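Local coordinates for protein Lys-gingipain W83 (Porphyromonas gingivalis, PDB 3M1H) that cleaves proteins after lysine as a secreted cysteine protease and possible virulence factor, the piece here being its calcium-binding K3 adhesin domain, which has a beta jelly-roll fold, at residues Asp9-Ile14 against His44-Cys49; Ser17-Asp22 against Thr104-Ser109; Cys86-Asn91 against Trp167-Asp172; Ser94-Val99 against Leu115-Leu120. One frame throughout, in Å; residues are numbered along the deposited sequence.

Contact 1. Residues Asp9-Ile14 against His44-Cys49; sequences DFENGI and HNSAIC. With CA (calcium ion), chain F.
E11 reaches the 44-49 loop with a side chain bent at its second torsion (chi2 -58°), which turns the carboxylate back against the amide of I48. OE2 of E11 accepts the N-H of I48 (N to OE2 3.1 Å) on its syn side, 22° out of the carboxylate plane, and binds a calcium ion at 2.3 Å; OE1 takes a weak share of the same N-H and is tied through a water to the amide of A47. The I48 side chain passes obliquely, with its CG1 3.4 Å from OE1 of E11 and its CG2 pressed to 3.1 Å from the carbonyl O of F10. The site illustrates how a jelly-roll domain can use a metal to join two loops, here the one leaving strand 4-8 and the one entering strand 50-53. Calcium is also bound by OG of S46 (2.5 Å), the carbonyl O of D9 (2.4 Å) and that of I48 (2.3 Å), a water and D171 of strand 167-177. What presents E11 is local: a type I turn runs from F10 to G13, and in an Asx turn OD1 of D9 accepts the backbone N-H of E11 (N to OD1 3.0 Å) from above its carboxylate plane.

Contact 2. Residues Ser17-Asp22 against Thr104-Ser109; sequences SWKTID and TGNDAS. With CA (calcium ion), chain E; NA (sodium ion), chain H; NA (sodium ion), chain I.
One face of the N106 amide carries the end of K19, whose chain crosses it at about a right angle: CD of K19 lies 3.5 Å from ND2 of N106, and NZ stands above the same face, making a weak bond of 3.2 Å to OD1. Beyond that oxygen sits a sodium ion, 2.4 Å from OD1 of N106, so OD1 meets the metal near the amide plane and the ammonium group from over the face. The pairing belongs to the surface of the jelly roll, where strand 19-22, outermost in its five-stranded sheet, meets the loop after strand 96-102. K19 spans the gap because its chain is extended throughout, starting with CG opposite the backbone N (chi1 173°). Two stronger bonds anchor NZ of K19: one of 2.9 Å to the backbone O of N106, approached from 58° out of the carbonyl plane, and a salt bridge of 2.9 Å to OD1 of D107, met almost head-on down the C-O bond. A water accepting from both NZ of K19 and ND2 of N106 adds a further link. Beside this polar grip, CD1 of I21 packs 3.6 Å from the carbonyl O of N106, and the same strand ends at D22, a ligand of a calcium ion, with D24, D26, N28 and N66. One of the sodium's waters donates to OD1 of D107 at 2.8 Å.

Contact 3. Residues Cys86-Asn91 against Trp167-Asp172; sequences CAQDAN and WINLDD. With CA (calcium ion), chain F.
The side-chain amide of N169 uses both hydrogens of ND2 across the strands: one goes to OE1 of Q88 at 2.8 Å, the other to SG of C86 at 3.4 Å, almost straight at 167°. Both acceptors lie close to the plane of the N169 amide, and ND2 in turn lies in the carbonyl plane of Q88, although the two amide planes are 61° apart. Here the end of strand 79-87 pairs antiparallel with strand 167-177 in one sheet of the jelly roll. C86 and N169 form a hydrogen-bonded pair (N169 N to C86 O 2.8 Å), A87 and I168 the non-hydrogen-bonded pair beyond it, and where the first strand ends Q88 N still reaches W167 O at 2.9 Å. A second shell fixes which way the amides face: S51 hydrogen-bonds OD1 of N169, and Q138 donates to OE1 of Q88. Q88 gets its oxygen to the asparagine by bending at chi2 (61°). Further along the strand, D171 grips the calcium ion with both carboxylate oxygens, OD1 at 2.5 Å and OD2 at 2.4 Å, while OD2 also accepts the backbone N-H of H44. OD1 of D172 takes a hydrogen bond of 2.7 Å from the water that completes this metal's shell.

Contact 4. Residues Ser94-Val99 against Leu115-Leu120; sequences SEHYAV and LLEEVL
The Y97 ring settles among three side chains of the 115-120 segment: CG of E118 comes to 3.3 Å from its CE2, CD2 of L120 to 3.8 Å from the same CE2, and CD2 of L116 to 3.7 Å from its OH. Residues 96-99 and the edge strand 116-119 run antiparallel, at 169°, in a sheet of the jelly roll, and their register decides which bump meets which hollow. On the Y97 side, E118 lies alongside the tyrosine and points the same way, ring and carboxylate 81° apart; OH of Y97 donates to OE2 of E118 at 2.7 Å from above the carboxylate plane, and K144 adds a salt bridge to that oxygen. Next along this face, V99 fits against L116, and both Y97 and V99 reach F83 in the facing sheet. A classic bulge places L115 and L116 both opposite V99. On the other face, the methyl of A98 abuts CB of E117 at 3.9 Å, and V119 spreads its two methyls, CG1 against S94 and CG2 3.8 Å from CD2 of H96. With CG set opposite its backbone N (chi1 -179°), the H96 ring reaches E117, nearly coplanar with its carboxylate, and NE2 of H96 donates to the anti lone pair of OE2 at 2.7 Å.

Contacts 1 and 3 complete one calcium site between them: they share the ion and one of its waters, and ND1 of H44 lies 2.9 Å from OD2 of D172, a hydrogen bond that ties the loop to the strand. Contact 2 touches contact 1 through the rings of F10 and W18 (CZ to CH2 3.9 Å) but serves a different calcium ion. Contacts 2 and 4 sit at the two outer strands of the same sheet, centres about 18 Å apart, whereas contact 3 belongs to the facing sheet and meets contact 4 in the interior, where CD1 of I168 is 3.6 Å from CD2 of Y97. Contacts 1 and 4 lie about 21 Å apart, centre to centre, on opposite sides of the chain's centre.

Contact 1. Residues Asp9-Ile14 against His44-Cys49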
loop_
_atom_site.group_PDB
_atom_site.type_symbol
_atom_site.label_atom_id
_atom_site.label_comp_id
_atom_site.label_asym_id
_atom_site.label_seq_id
_atom_site.Cartn_x
_atom_site.Cartn_y
_atom_site.Cartn_z
ATOM N N ASP A 9 -0.894 8.830 -9.016
ATOM C CA ASP A 9 -0.174 9.660 -8.055
ATOM C C ASP A 9 -0.981 9.926 -6.786
ATOM O O ASP A 9 -0.489 10.581 -5.882
ATOM C CB ASP A 9 0.323 10.992 -8.684
ATOM C CG ASP A 9 -0.795 11.840 -9.262
ATOM O OD1 ASP A 9 -1.977 11.668 -8.879
ATOM O OD2 ASP A 9 -0.434 12.708 -10.118
ATOM N N PHE A 10 -2.221 9.480 -6.764
ATOM C CA PHE A 10 -3.154 9.636 -5.631
ATOM C C PHE A 10 -3.504 11.077 -5.274
ATOM O O PHE A 10 -4.121 11.312 -4.237
ATOM C CB PHE A 10 -2.688 8.827 -4.393
ATOM C CG PHE A 10 -2.571 7.359 -4.696
ATOM C CD1 PHE A 10 -3.697 6.552 -4.697
ATOM C CD2 PHE A 10 -1.356 6.790 -5.008
ATOM C CE1 PHE A 10 -3.645 5.196 -5.015
ATOM C CE2 PHE A 10 -1.294 5.437 -5.343
ATOM C CZ PHE A 10 -2.430 4.646 -5.343
ATOM N N GLU A 11 -3.170 12.036 -6.154
ATOM C CA GLU A 11 -3.383 13.422 -5.801
ATOM C C GLU A 11 -4.870 13.805 -5.769
ATOM O O GLU A 11 -5.226 14.791 -5.115
ATOM C CB GLU A 11 -2.577 14.333 -6.712
ATOM C CG GLU A 11 -1.069 14.111 -6.577
ATOM C CD GLU A 11 -0.540 14.316 -5.161
ATOM O OE1 GLU A 11 -0.897 15.318 -4.490
ATOM O OE2 GLU A 11 0.282 13.482 -4.682
ATOM N N ASN A 12 -5.713 13.011 -6.420
ATOM C CA ASN A 12 -7.159 13.111 -6.239
ATOM C C ASN A 12 -7.795 12.034 -5.376
ATOM O O ASN A 12 -8.988 11.725 -5.493
ATOM C CB ASN A 12 -7.816 13.192 -7.613
ATOM C CG ASN A 12 -7.352 14.414 -8.361
ATOM O OD1 ASN A 12 -7.545 15.536 -7.885
ATOM N ND2 ASN A 12 -6.679 14.214 -9.473
ATOM N N GLY A 13 -7.005 11.486 -4.457
ATOM C CA GLY A 13 -7.463 10.370 -3.620
ATOM C C GLY A 13 -7.338 9.038 -4.337
ATOM O O GLY A 13 -6.765 8.955 -5.418
ATOM N N ILE A 14 -7.870 8.002 -3.689
ATOM C CA ILE A 14 -8.019 6.702 -4.319
ATOM C C ILE A 14 -9.079 6.871 -5.406
ATOM O O ILE A 14 -10.226 7.199 -5.090
ATOM C CB ILE A 14 -8.468 5.611 -3.351
ATOM C CG1 ILE A 14 -7.464 5.432 -2.208
ATOM C CG2 ILE A 14 -8.639 4.320 -4.115
ATOM C CD1 ILE A 14 -7.910 4.473 -1.130
ATOM N N HIS A 44 5.147 11.128 -1.800
ATOM C CA HIS A 44 6.457 11.038 -2.374
ATOM C C HIS A 44 6.591 12.238 -3.317
ATOM O O HIS A 44 5.918 12.304 -4.369
ATOM C CB HIS A 44 6.600 9.709 -3.122
ATOM C CG HIS A 44 7.884 9.597 -3.877
ATOM N ND1 HIS A 44 7.934 9.400 -5.236
ATOM C CD2 HIS A 44 9.165 9.694 -3.456
ATOM C CE1 HIS A 44 9.200 9.382 -5.625
ATOM N NE2 HIS A 44 9.968 9.542 -4.565
ATOM N N ASN A 45 7.454 13.173 -2.911
ATOM C CA ASN A 45 7.659 14.427 -3.655
ATOM C C ASN A 45 6.325 14.999 -4.119
ATOM O O ASN A 45 6.189 15.479 -5.243
ATOM C CB ASN A 45 8.557 14.203 -4.882
ATOM C CG ASN A 45 9.963 13.791 -4.525
ATOM O OD1 ASN A 45 10.494 14.202 -3.499
ATOM N ND2 ASN A 45 10.570 12.977 -5.377
ATOM N N SER A 46 5.315 14.906 -3.260
ATOM C CA SER A 46 3.956 15.248 -3.619
ATOM C C SER A 46 3.110 15.344 -2.330
ATOM O O SER A 46 3.532 14.891 -1.259
ATOM C CB SER A 46 3.377 14.182 -4.547
ATOM O OG SER A 46 3.198 12.968 -3.826
ATOM N N ALA A 47 1.913 15.907 -2.442
ATOM C CA ALA A 47 1.060 16.130 -1.281
ATOM C C ALA A 47 0.386 14.862 -0.742
ATOM O O ALA A 47 0.271 14.697 0.483
ATOM C CB ALA A 47 0.003 17.195 -1.606
ATOM N N ILE A 48 -0.067 13.976 -1.634
ATOM C CA ILE A 48 -0.910 12.848 -1.196
ATOM C C ILE A 48 -0.263 11.505 -1.470
ATOM O O ILE A 48 0.293 11.266 -2.536
ATOM C CB ILE A 48 -2.284 12.832 -1.909
ATOM C CG1 ILE A 48 -2.918 14.223 -1.919
ATOM C CG2 ILE A 48 -3.206 11.741 -1.305
ATOM C CD1 ILE A 48 -3.028 14.798 -0.614
ATOM N N CYS A 49 -0.414 10.603 -0.505
ATOM C CA CYS A 49 -0.160 9.194 -0.705
ATOM C C CYS A 49 -1.269 8.386 -0.028
ATOM O O CYS A 49 -2.122 8.954 0.684
ATOM C CB CYS A 49 1.220 8.819 -0.155
ATOM S SG CYS A 49 1.404 9.036 1.638
HETATM CA CA CA F . 1.348 11.400 -4.584
HETATM O O HOH W 1 1.550 17.510 -4.803
HETATM O O HOH W 2 2.705 11.645 -6.518
#

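Contact 2. Residues Ser17-Asp22 against Thr104-Ser109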
loop_
_atom_site.group_PDB
_atom_site.type_symbol
_atom_site.label_atom_id
_atom_site.label_comp_id
_atom_site.label_asym_id
_atom_site.label_seq_id
_atom_site.Cartn_x
_atom_site.Cartn_y
_atom_site.Cartn_z
ATOM N N SER A 17 -12.095 4.056 -9.759
ATOM C CA SER A 17 -11.778 2.893 -10.600
ATOM C C SER A 17 -10.965 1.790 -9.844
ATOM O O SER A 17 -10.956 0.634 -10.281
ATOM C CB SER A 17 -10.961 3.359 -11.812
ATOM O OG SER A 17 -9.811 4.082 -11.410
ATOM N N TRP A 18 -10.312 2.192 -8.755
ATOM C CA TRP A 18 -9.610 1.255 -7.898
ATOM C C TRP A 18 -10.595 0.667 -6.871
ATOM O O TRP A 18 -11.732 1.147 -6.730
ATOM C CB TRP A 18 -8.469 1.972 -7.174
ATOM C CG TRP A 18 -7.281 2.356 -8.027
ATOM C CD1 TRP A 18 -7.262 3.123 -9.171
ATOM C CD2 TRP A 18 -5.914 2.014 -7.771
ATOM N NE1 TRP A 18 -6.000 3.279 -9.618
ATOM C CE2 TRP A 18 -5.138 2.601 -8.798
ATOM C CE3 TRP A 18 -5.281 1.252 -6.790
ATOM C CZ2 TRP A 18 -3.756 2.493 -8.856
ATOM C CZ3 TRP A 18 -3.914 1.125 -6.850
ATOM C CH2 TRP A 18 -3.150 1.742 -7.880
ATOM N N LYS A 19 -10.149 -0.325 -6.091
ATOM C CA LYS A 19 -11.015 -0.949 -5.105
ATOM C C LYS A 19 -10.245 -1.205 -3.831
ATOM O O LYS A 19 -9.091 -1.631 -3.864
ATOM C CB LYS A 19 -11.518 -2.283 -5.656
ATOM C CG LYS A 19 -12.295 -3.176 -4.772
ATOM C CD LYS A 19 -12.444 -4.498 -5.577
ATOM C CE LYS A 19 -13.275 -5.488 -4.874
ATOM N NZ LYS A 19 -13.688 -6.617 -5.721
ATOM N N THR A 20 -10.885 -0.924 -2.707
ATOM C CA THR A 20 -10.375 -1.318 -1.401
ATOM C C THR A 20 -11.108 -2.579 -0.952
ATOM O O THR A 20 -12.306 -2.740 -1.168
ATOM C CB THR A 20 -10.517 -0.183 -0.339
ATOM O OG1 THR A 20 -11.891 0.221 -0.194
ATOM C CG2 THR A 20 -9.637 1.070 -0.664
ATOM N N ILE A 21 -10.361 -3.459 -0.286
ATOM C CA ILE A 21 -10.954 -4.647 0.340
ATOM C C ILE A 21 -10.558 -4.642 1.822
ATOM O O ILE A 21 -9.370 -4.655 2.153
ATOM C CB ILE A 21 -10.503 -5.962 -0.311
ATOM C CG1 ILE A 21 -10.804 -5.979 -1.806
ATOM C CG2 ILE A 21 -11.250 -7.118 0.363
ATOM C CD1 ILE A 21 -10.187 -7.172 -2.519
ATOM N N ASP A 22 -11.557 -4.561 2.703
ATOM C CA ASP A 22 -11.337 -4.647 4.159
ATOM C C ASP A 22 -11.509 -6.104 4.601
ATOM O O ASP A 22 -12.591 -6.502 5.071
ATOM C CB ASP A 22 -12.316 -3.735 4.894
ATOM C CG ASP A 22 -12.109 -3.732 6.373
ATOM O OD1 ASP A 22 -11.045 -4.225 6.878
ATOM O OD2 ASP A 22 -13.048 -3.241 7.047
ATOM N N THR A 104 -7.882 -13.347 -13.292
ATOM C CA THR A 104 -9.329 -13.449 -13.380
ATOM C C THR A 104 -10.009 -12.288 -12.645
ATOM O O THR A 104 -10.186 -11.206 -13.216
ATOM C CB THR A 104 -9.823 -14.818 -12.889
ATOM O OG1 THR A 104 -9.235 -15.152 -11.616
ATOM C CG2 THR A 104 -9.430 -15.906 -13.887
ATOM N N GLY A 105 -10.342 -12.505 -11.385
ATOM C CA GLY A 105 -11.136 -11.573 -10.612
ATOM C C GLY A 105 -10.328 -10.702 -9.680
ATOM O O GLY A 105 -9.095 -10.781 -9.604
ATOM N N ASN A 106 -11.053 -9.884 -8.933
ATOM C CA ASN A 106 -10.440 -8.911 -8.032
ATOM C C ASN A 106 -10.940 -8.995 -6.615
ATOM O O ASN A 106 -11.086 -7.970 -5.932
ATOM C CB ASN A 106 -10.600 -7.489 -8.561
ATOM C CG ASN A 106 -12.053 -7.019 -8.667
ATOM O OD1 ASN A 106 -12.991 -7.806 -8.610
ATOM N ND2 ASN A 106 -12.224 -5.714 -8.862
ATOM N N ASP A 107 -11.187 -10.218 -6.154
ATOM C CA ASP A 107 -11.519 -10.458 -4.739
ATOM C C ASP A 107 -10.350 -11.109 -4.038
ATOM O O ASP A 107 -9.409 -11.555 -4.683
ATOM C CB ASP A 107 -12.809 -11.292 -4.640
ATOM C CG ASP A 107 -13.953 -10.659 -5.406
ATOM O OD1 ASP A 107 -14.197 -9.457 -5.218
ATOM O OD2 ASP A 107 -14.630 -11.350 -6.195
ATOM N N ALA A 108 -10.413 -11.174 -2.714
ATOM C CA ALA A 108 -9.254 -11.623 -1.923
ATOM C C ALA A 108 -8.756 -12.977 -2.394
ATOM O O ALA A 108 -7.537 -13.174 -2.501
ATOM C CB ALA A 108 -9.567 -11.676 -0.413
ATOM N N SER A 109 -9.659 -13.905 -2.679
ATOM C CA SER A 109 -9.232 -15.272 -3.045
ATOM C C SER A 109 -8.495 -15.356 -4.380
ATOM O O SER A 109 -7.793 -16.335 -4.659
ATOM C CB SER A 109 -10.427 -16.226 -3.036
ATOM O OG SER A 109 -11.120 -16.063 -4.241
HETATM CA CA CA E . -9.163 -3.399 7.908
HETATM NA NA NA H . -15.122 -8.229 -9.537
HETATM NA NA NA I . -13.986 1.666 -6.356
HETATM O O HOH W 3 -15.050 -5.137 -7.900
HETATM O O HOH W 4 -15.658 -8.263 -7.226
HETATM O O HOH W 5 -7.451 -2.712 9.403
HETATM O O HOH W 6 -13.912 -8.999 -11.350
HETATM O O HOH W 7 -16.899 -6.425 -9.089
HETATM O O HOH W 8 -14.566 -6.410 -10.847
#

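Contact 3. Residues Cys86-Asn91 against Trp167-Asp172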
loop_
_atom_site.group_PDB
_atom_site.type_symbol
_atom_site.label_atom_id
_atom_site.label_comp_id
_atom_site.label_asym_id
_atom_site.label_seq_id
_atom_site.Cartn_x
_atom_site.Cartn_y
_atom_site.Cartn_z
ATOM N N CYS A 86 6.944 3.661 1.791
ATOM C CA CYS A 86 7.701 3.980 2.983
ATOM C C CYS A 86 6.895 3.693 4.238
ATOM O O CYS A 86 5.655 3.582 4.193
ATOM C CB CYS A 86 8.157 5.450 2.984
ATOM S SG CYS A 86 6.913 6.714 3.367
ATOM N N ALA A 87 7.601 3.624 5.364
ATOM C CA ALA A 87 6.980 3.618 6.640
ATOM C C ALA A 87 6.645 5.033 7.046
ATOM O O ALA A 87 7.507 5.932 6.987
ATOM C CB ALA A 87 7.955 2.966 7.684
ATOM N N GLN A 88 5.437 5.297 7.516
ATOM C CA GLN A 88 5.136 6.668 7.958
ATOM C C GLN A 88 5.948 7.158 9.176
ATOM O O GLN A 88 6.312 8.315 9.266
ATOM C CB GLN A 88 3.628 6.860 8.240
ATOM C CG GLN A 88 3.286 8.228 8.802
ATOM C CD GLN A 88 3.655 9.369 7.874
ATOM O OE1 GLN A 88 3.888 9.130 6.694
ATOM N NE2 GLN A 88 3.712 10.592 8.391
ATOM N N ASP A 89 6.228 6.236 10.098
ATOM C CA ASP A 89 7.103 6.532 11.218
ATOM C C ASP A 89 8.381 5.731 11.025
ATOM O O ASP A 89 8.347 4.519 11.174
ATOM C CB ASP A 89 6.398 6.166 12.531
ATOM C CG ASP A 89 7.133 6.692 13.762
ATOM O OD1 ASP A 89 8.375 6.860 13.700
ATOM O OD2 ASP A 89 6.458 6.906 14.790
ATOM N N ALA A 90 9.489 6.407 10.694
ATOM C CA ALA A 90 10.773 5.729 10.494
ATOM C C ALA A 90 11.171 4.856 11.689
ATOM O O ALA A 90 11.947 3.933 11.511
ATOM C CB ALA A 90 11.890 6.747 10.202
ATOM N N ASN A 91 10.646 5.173 12.874
ATOM C CA ASN A 91 10.988 4.488 14.133
ATOM C C ASN A 91 10.030 3.373 14.579
ATOM O O ASN A 91 10.247 2.694 15.594
ATOM C CB ASN A 91 11.116 5.538 15.234
ATOM C CG ASN A 91 12.058 6.642 14.857
ATOM O OD1 ASN A 91 13.248 6.400 14.625
ATOM N ND2 ASN A 91 11.541 7.854 14.746
ATOM N N TRP A 167 1.933 3.291 10.214
ATOM C CA TRP A 167 1.268 3.171 8.906
ATOM C C TRP A 167 2.308 2.866 7.840
ATOM O O TRP A 167 3.486 3.238 8.009
ATOM C CB TRP A 167 0.555 4.463 8.507
ATOM C CG TRP A 167 -0.579 4.928 9.371
ATOM C CD1 TRP A 167 -0.531 5.470 10.618
ATOM C CD2 TRP A 167 -1.943 4.938 8.981
ATOM N NE1 TRP A 167 -1.805 5.831 11.047
ATOM C CE2 TRP A 167 -2.691 5.476 10.053
ATOM C CE3 TRP A 167 -2.618 4.503 7.828
ATOM C CZ2 TRP A 167 -4.069 5.621 9.983
ATOM C CZ3 TRP A 167 -3.988 4.657 7.760
ATOM C CH2 TRP A 167 -4.695 5.196 8.846
ATOM N N ILE A 168 1.866 2.153 6.798
ATOM C CA ILE A 168 2.596 1.969 5.540
ATOM C C ILE A 168 1.992 2.929 4.497
ATOM O O ILE A 168 0.770 3.103 4.441
ATOM C CB ILE A 168 2.626 0.516 5.087
ATOM C CG1 ILE A 168 3.495 0.382 3.828
ATOM C CG2 ILE A 168 1.248 -0.067 4.843
ATOM C CD1 ILE A 168 3.861 -1.102 3.547
ATOM N N ASN A 169 2.861 3.532 3.695
ATOM C CA ASN A 169 2.462 4.457 2.633
ATOM C C ASN A 169 2.887 3.951 1.262
ATOM O O ASN A 169 3.960 3.361 1.112
ATOM C CB ASN A 169 3.124 5.799 2.820
ATOM C CG ASN A 169 2.796 6.484 4.106
ATOM O OD1 ASN A 169 1.679 6.435 4.575
ATOM N ND2 ASN A 169 3.767 7.187 4.655
ATOM N N LEU A 170 2.045 4.216 0.255
ATOM C CA LEU A 170 2.288 3.861 -1.125
ATOM C C LEU A 170 2.050 5.106 -1.990
ATOM O O LEU A 170 1.141 5.895 -1.686
ATOM C CB LEU A 170 1.309 2.750 -1.495
ATOM C CG LEU A 170 1.196 2.292 -2.938
ATOM C CD1 LEU A 170 2.468 1.593 -3.417
ATOM C CD2 LEU A 170 -0.045 1.386 -3.097
ATOM N N ASP A 171 2.838 5.261 -3.043
ATOM C CA ASP A 171 2.622 6.393 -3.977
ATOM C C ASP A 171 3.206 6.027 -5.333
ATOM O O ASP A 171 3.999 5.092 -5.490
ATOM C CB ASP A 171 3.233 7.663 -3.386
ATOM C CG ASP A 171 2.595 8.996 -3.920
ATOM O OD1 ASP A 171 1.713 8.927 -4.769
ATOM O OD2 ASP A 171 2.998 10.073 -3.385
ATOM N N ASP A 172 2.799 6.798 -6.349
ATOM C CA ASP A 172 3.429 6.761 -7.671
ATOM C C ASP A 172 3.493 5.328 -8.254
ATOM O O ASP A 172 4.557 4.802 -8.581
ATOM C CB ASP A 172 4.782 7.462 -7.620
ATOM C CG ASP A 172 4.665 8.971 -7.461
ATOM O OD1 ASP A 172 3.639 9.543 -7.901
ATOM O OD2 ASP A 172 5.611 9.591 -6.954
HETATM CA CA CA F . 1.348 11.400 -4.584
HETATM O O HOH W 9 5.282 3.320 10.187
HETATM O O HOH W 2 2.705 11.645 -6.518
#

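Contact 4. Residues Ser94-Val99 against Leu115-Leu120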
loop_
_atom_site.group_PDB
_atom_site.type_symbol
_atom_site.label_atom_id
_atom_site.label_comp_id
_atom_site.label_asym_id
_atom_site.label_seq_id
_atom_site.Cartn_x
_atom_site.Cartn_y
_atom_site.Cartn_z
ATOM N N SER A 94 8.262 -1.425 10.804
ATOM C CA SER A 94 8.260 -2.842 10.410
ATOM C C SER A 94 6.913 -3.315 9.876
ATOM O O SER A 94 6.378 -4.313 10.322
ATOM C CB SER A 94 8.685 -3.744 11.591
ATOM O OG SER A 94 9.910 -3.278 12.117
ATOM N N GLU A 95 6.381 -2.598 8.890
ATOM C CA GLU A 95 5.104 -2.970 8.286
ATOM C C GLU A 95 5.323 -4.074 7.275
ATOM O O GLU A 95 6.317 -4.089 6.567
ATOM C CB GLU A 95 4.472 -1.757 7.603
ATOM C CG GLU A 95 4.270 -0.559 8.493
ATOM C CD GLU A 95 3.161 -0.684 9.509
ATOM O OE1 GLU A 95 2.427 -1.684 9.501
ATOM O OE2 GLU A 95 3.056 0.237 10.352
ATOM N N HIS A 96 4.376 -5.010 7.236
ATOM C CA HIS A 96 4.410 -6.188 6.401
ATOM C C HIS A 96 3.396 -6.017 5.271
ATOM O O HIS A 96 2.231 -5.730 5.523
ATOM C CB HIS A 96 4.085 -7.410 7.289
ATOM C CG HIS A 96 4.090 -8.740 6.602
ATOM N ND1 HIS A 96 3.352 -9.801 7.090
ATOM C CD2 HIS A 96 4.734 -9.207 5.510
ATOM C CE1 HIS A 96 3.518 -10.848 6.300
ATOM N NE2 HIS A 96 4.366 -10.521 5.343
ATOM N N TYR A 97 3.862 -6.173 4.043
ATOM C CA TYR A 97 2.978 -6.057 2.884
ATOM C C TYR A 97 3.359 -7.026 1.791
ATOM O O TYR A 97 4.474 -7.585 1.786
ATOM C CB TYR A 97 2.935 -4.620 2.349
ATOM C CG TYR A 97 4.129 -4.266 1.496
ATOM C CD1 TYR A 97 4.033 -4.221 0.114
ATOM C CD2 TYR A 97 5.371 -4.003 2.075
ATOM C CE1 TYR A 97 5.114 -3.923 -0.657
ATOM C CE2 TYR A 97 6.468 -3.689 1.315
ATOM C CZ TYR A 97 6.334 -3.653 -0.062
ATOM O OH TYR A 97 7.387 -3.343 -0.891
ATOM N N ALA A 98 2.421 -7.247 0.879
ATOM C CA ALA A 98 2.670 -8.047 -0.310
ATOM C C ALA A 98 1.951 -7.470 -1.533
ATOM O O ALA A 98 0.989 -6.711 -1.383
ATOM C CB ALA A 98 2.268 -9.523 -0.082
ATOM N N VAL A 99 2.422 -7.859 -2.710
ATOM C CA VAL A 99 1.875 -7.453 -3.987
ATOM C C VAL A 99 1.487 -8.728 -4.734
ATOM O O VAL A 99 2.299 -9.667 -4.791
ATOM C CB VAL A 99 2.903 -6.656 -4.848
ATOM C CG1 VAL A 99 2.296 -6.265 -6.214
ATOM C CG2 VAL A 99 3.429 -5.457 -4.049
ATOM N N LEU A 115 3.898 -11.953 -5.601
ATOM C CA LEU A 115 5.035 -11.597 -6.440
ATOM C C LEU A 115 6.174 -10.926 -5.651
ATOM O O LEU A 115 7.350 -11.020 -6.056
ATOM C CB LEU A 115 4.569 -10.701 -7.586
ATOM C CG LEU A 115 3.446 -11.230 -8.471
ATOM C CD1 LEU A 115 3.138 -10.223 -9.559
ATOM C CD2 LEU A 115 3.840 -12.579 -9.068
ATOM N N LEU A 116 5.814 -10.225 -4.577
ATOM C CA LEU A 116 6.705 -9.530 -3.674
ATOM C C LEU A 116 6.044 -9.544 -2.305
ATOM O O LEU A 116 4.843 -9.272 -2.171
ATOM C CB LEU A 116 6.975 -8.093 -4.142
ATOM C CG LEU A 116 7.741 -7.188 -3.176
ATOM C CD1 LEU A 116 9.153 -7.698 -2.984
ATOM C CD2 LEU A 116 7.824 -5.724 -3.643
ATOM N N GLU A 117 6.822 -9.894 -1.282
ATOM C CA GLU A 117 6.350 -9.846 0.079
ATOM C C GLU A 117 7.523 -9.441 0.941
ATOM O O GLU A 117 8.615 -10.028 0.869
ATOM C CB GLU A 117 5.782 -11.199 0.532
ATOM C CG GLU A 117 5.369 -11.217 2.003
ATOM C CD GLU A 117 4.534 -12.445 2.386
ATOM O OE1 GLU A 117 4.222 -13.259 1.490
ATOM O OE2 GLU A 117 4.194 -12.584 3.592
ATOM N N GLU A 118 7.323 -8.416 1.744
ATOM C CA GLU A 118 8.401 -7.964 2.602
ATOM C C GLU A 118 7.932 -7.227 3.851
ATOM O O GLU A 118 6.760 -6.830 4.020
ATOM C CB GLU A 118 9.450 -7.158 1.821
ATOM C CG GLU A 118 8.983 -5.882 1.297
ATOM C CD GLU A 118 10.026 -5.081 0.464
ATOM O OE1 GLU A 118 11.072 -5.597 -0.006
ATOM O OE2 GLU A 118 9.750 -3.895 0.273
ATOM N N VAL A 119 8.876 -7.123 4.786
ATOM C CA VAL A 119 8.728 -6.319 5.967
ATOM C C VAL A 119 9.723 -5.201 5.858
ATOM O O VAL A 119 10.927 -5.449 5.703
ATOM C CB VAL A 119 8.907 -7.131 7.322
ATOM C CG1 VAL A 119 8.874 -6.190 8.527
ATOM C CG2 VAL A 119 7.815 -8.203 7.419
ATOM N N LEU A 120 9.237 -3.965 5.891
ATOM C CA LEU A 120 10.108 -2.799 5.689
ATOM C C LEU A 120 11.215 -2.801 6.707
ATOM O O LEU A 120 10.964 -3.151 7.866
ATOM C CB LEU A 120 9.328 -1.490 5.800
ATOM C CG LEU A 120 8.229 -1.278 4.758
ATOM C CD1 LEU A 120 7.594 0.091 4.979
ATOM C CD2 LEU A 120 8.737 -1.424 3.344
#